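Local coordinates for folylpolyglutamate synthase (FolC) (Helicobacter pylori, PDB 6K8C), which probably adds glutamate to dihydropteroate and, in successive steps, to reduced folates at the expense of ATP, making dihydrofolate and folylpolyglutamates, at residues L200-N203 and A204-I208. Residues are numbered along the deposited sequence; the frame is centred on the assembly and turned at random.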
ATOM      1  N   LEU A 200      -7.568 -16.566  15.486  1.00 27.38           N
ATOM      2  CA  LEU A 200      -8.502 -15.683  16.179  1.00 38.24           C
ATOM      3  C   LEU A 200      -9.122 -14.662  15.232  1.00 34.85           C
ATOM      4  O   LEU A 200     -10.279 -14.272  15.415  1.00 34.66           O
ATOM      5  CB  LEU A 200      -7.813 -14.982  17.356  1.00 38.81           C
ATOM      6  CG  LEU A 200      -6.793 -13.862  17.137  1.00 50.57           C
ATOM      7  CD1 LEU A 200      -7.457 -12.490  17.212  1.00 54.85           C
ATOM      8  CD2 LEU A 200      -5.680 -13.970  18.170  1.00 57.99           C
ATOM      9  N   VAL A 201      -8.376 -14.228  14.212  1.00 32.35           N
ATOM     10  CA  VAL A 201      -8.910 -13.247  13.271  1.00 31.46           C
ATOM     11  C   VAL A 201      -9.982 -13.879  12.391  1.00 33.05           C
ATOM     12  O   VAL A 201     -11.040 -13.284  12.158  1.00 29.85           O
ATOM     13  CB  VAL A 201      -7.772 -12.631  12.437  1.00 31.79           C
ATOM     14  CG1 VAL A 201      -8.327 -11.683  11.367  1.00 29.73           C
ATOM     15  CG2 VAL A 201      -6.791 -11.893  13.347  1.00 36.51           C
ATOM     16  N   LEU A 202      -9.733 -15.094  11.892  1.00 30.64           N
ATOM     17  CA  LEU A 202     -10.759 -15.800  11.129  1.00 30.58           C
ATOM     18  C   LEU A 202     -12.005 -16.038  11.975  1.00 35.14           C
ATOM     19  O   LEU A 202     -13.133 -15.872  11.495  1.00 30.21           O
ATOM     20  CB  LEU A 202     -10.206 -17.128  10.600  1.00 29.05           C
ATOM     21  CG  LEU A 202     -11.158 -17.957   9.731  1.00 34.06           C
ATOM     22  CD1 LEU A 202     -11.752 -17.130   8.590  1.00 32.68           C
ATOM     23  CD2 LEU A 202     -10.466 -19.206   9.191  1.00 41.41           C
ATOM     24  N   ASN A 203     -11.817 -16.426  13.240  1.00 30.82           N
ATOM     25  CA  ASN A 203     -12.945 -16.607  14.150  1.00 34.91           C
ATOM     26  C   ASN A 203     -13.725 -15.310  14.320  1.00 32.18           C
ATOM     27  O   ASN A 203     -14.960 -15.301  14.261  1.00 39.43           O
ATOM     28  CB  ASN A 203     -12.447 -17.107  15.509  1.00 36.02           C
ATOM     29  CG  ASN A 203     -12.337 -18.613  15.572  1.00 42.30           C
ATOM     30  OD1 ASN A 203     -13.034 -19.324  14.852  1.00 43.93           O
ATOM     31  ND2 ASN A 203     -11.461 -19.109  16.442  1.00 46.40           N
ATOM     32  N   ALA A 204     -13.017 -14.203  14.544  1.00 29.61           N
ATOM     33  CA  ALA A 204     -13.694 -12.919  14.709  1.00 40.90           C
ATOM     34  C   ALA A 204     -14.461 -12.539  13.450  1.00 36.73           C
ATOM     35  O   ALA A 204     -15.598 -12.054  13.528  1.00 33.88           O
ATOM     36  CB  ALA A 204     -12.680 -11.834  15.072  1.00 29.03           C
ATOM     37  N   ALA A 205     -13.864 -12.771  12.277  1.00 36.84           N
ATOM     38  CA  ALA A 205     -14.527 -12.441  11.019  1.00 29.59           C
ATOM     39  C   ALA A 205     -15.770 -13.295  10.800  1.00 33.13           C
ATOM     40  O   ALA A 205     -16.808 -12.789  10.357  1.00 32.63           O
ATOM     41  CB  ALA A 205     -13.551 -12.608   9.855  1.00 24.95           C
ATOM     42  N   GLN A 206     -15.685 -14.596  11.099  1.00 35.70           N
ATOM     43  CA  GLN A 206     -16.842 -15.470  10.929  1.00 34.90           C
ATOM     44  C   GLN A 206     -17.972 -15.079  11.869  1.00 37.83           C
ATOM     45  O   GLN A 206     -19.151 -15.144  11.500  1.00 32.84           O
ATOM     46  CB  GLN A 206     -16.440 -16.928  11.159  1.00 32.19           C
ATOM     47  CG  GLN A 206     -15.673 -17.532  10.001  1.00 34.50           C
ATOM     48  CD  GLN A 206     -14.954 -18.808  10.377  1.00 41.14           C
ATOM     49  OE1 GLN A 206     -14.803 -19.127  11.558  1.00 41.53           O
ATOM     50  NE2 GLN A 206     -14.507 -19.549   9.371  1.00 38.43           N
ATOM     51  N   LYS A 207     -17.633 -14.676  13.093  1.00 37.28           N
ATOM     52  CA  LYS A 207     -18.653 -14.272  14.052  1.00 37.35           C
ATOM     53  C   LYS A 207     -19.375 -13.014  13.586  1.00 38.34           C
ATOM     54  O   LYS A 207     -20.605 -12.923  13.684  1.00 40.04           O
ATOM     55  CB  LYS A 207     -18.001 -14.068  15.419  1.00 44.33           C
ATOM     56  CG  LYS A 207     -18.843 -13.367  16.468  1.00 46.03           C
ATOM     57  CD  LYS A 207     -18.025 -13.227  17.750  1.00 49.70           C
ATOM     58  CE  LYS A 207     -18.885 -12.887  18.954  1.00 59.25           C
ATOM     59  NZ  LYS A 207     -18.054 -12.842  20.192  1.00 62.18           N
ATOM     60  N   ILE A 208     -18.631 -12.042  13.056  1.00 36.89           N
ATOM     61  CA  ILE A 208     -19.252 -10.809  12.588  1.00 36.89           C
ATOM     62  C   ILE A 208     -20.102 -11.075  11.351  1.00 41.14           C
ATOM     63  O   ILE A 208     -21.220 -10.561  11.234  1.00 43.42           O
ATOM     64  CB  ILE A 208     -18.178  -9.737  12.330  1.00 35.55           C
ATOM     65  CG1 ILE A 208     -17.683  -9.153  13.657  1.00 35.82           C
ATOM     66  CG2 ILE A 208     -18.717  -8.630  11.431  1.00 33.43           C
ATOM     67  CD1 ILE A 208     -16.284  -8.588  13.595  1.00 42.00           C
TER
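Q206 leans back along its helix beside L202, one turn earlier, so that its amide nitrogen NE2 sits 3.7 Å from CG and equally far from CD1 of the leucine. Two torsions bring them together: the leucine has CG anti to its backbone N (chi1 -178°), whereas the glutamine has CG anti to its carbonyl carbon (chi1 -76°) and an extended chain beyond. The methylenes of Q206 also pass the backbone, CG lying 3.4 Å from the carbonyl O of L202. A long chain that is aliphatic at its root and polar at its end suits this exposed flank, where it can lie against a leucine while its amide probably stays accessible to solvent. N203, also reaching the end of Q206, brings its OD1 to 3.7 Å from Q206 OE1, with the amide planes 52° apart, a loose contact of two acceptors. Beneath the side chains, regular i to i+4 bonds fix the spacing, among them Q206 N to L202 O at 2.9 Å and K207 N to N203 O at 3.0 Å. A204 and A205, small and buried, let the inner face lie close to Q182 and L185 of helix 177-185, A205 also touching L216. V201 packs against I165. The result is an amphipathic helix, the crossover of the beta-alpha-beta unit joining parallel strands 191-194 and 215-218 in the Mur ligase middle domain, a P-loop NTPase relative.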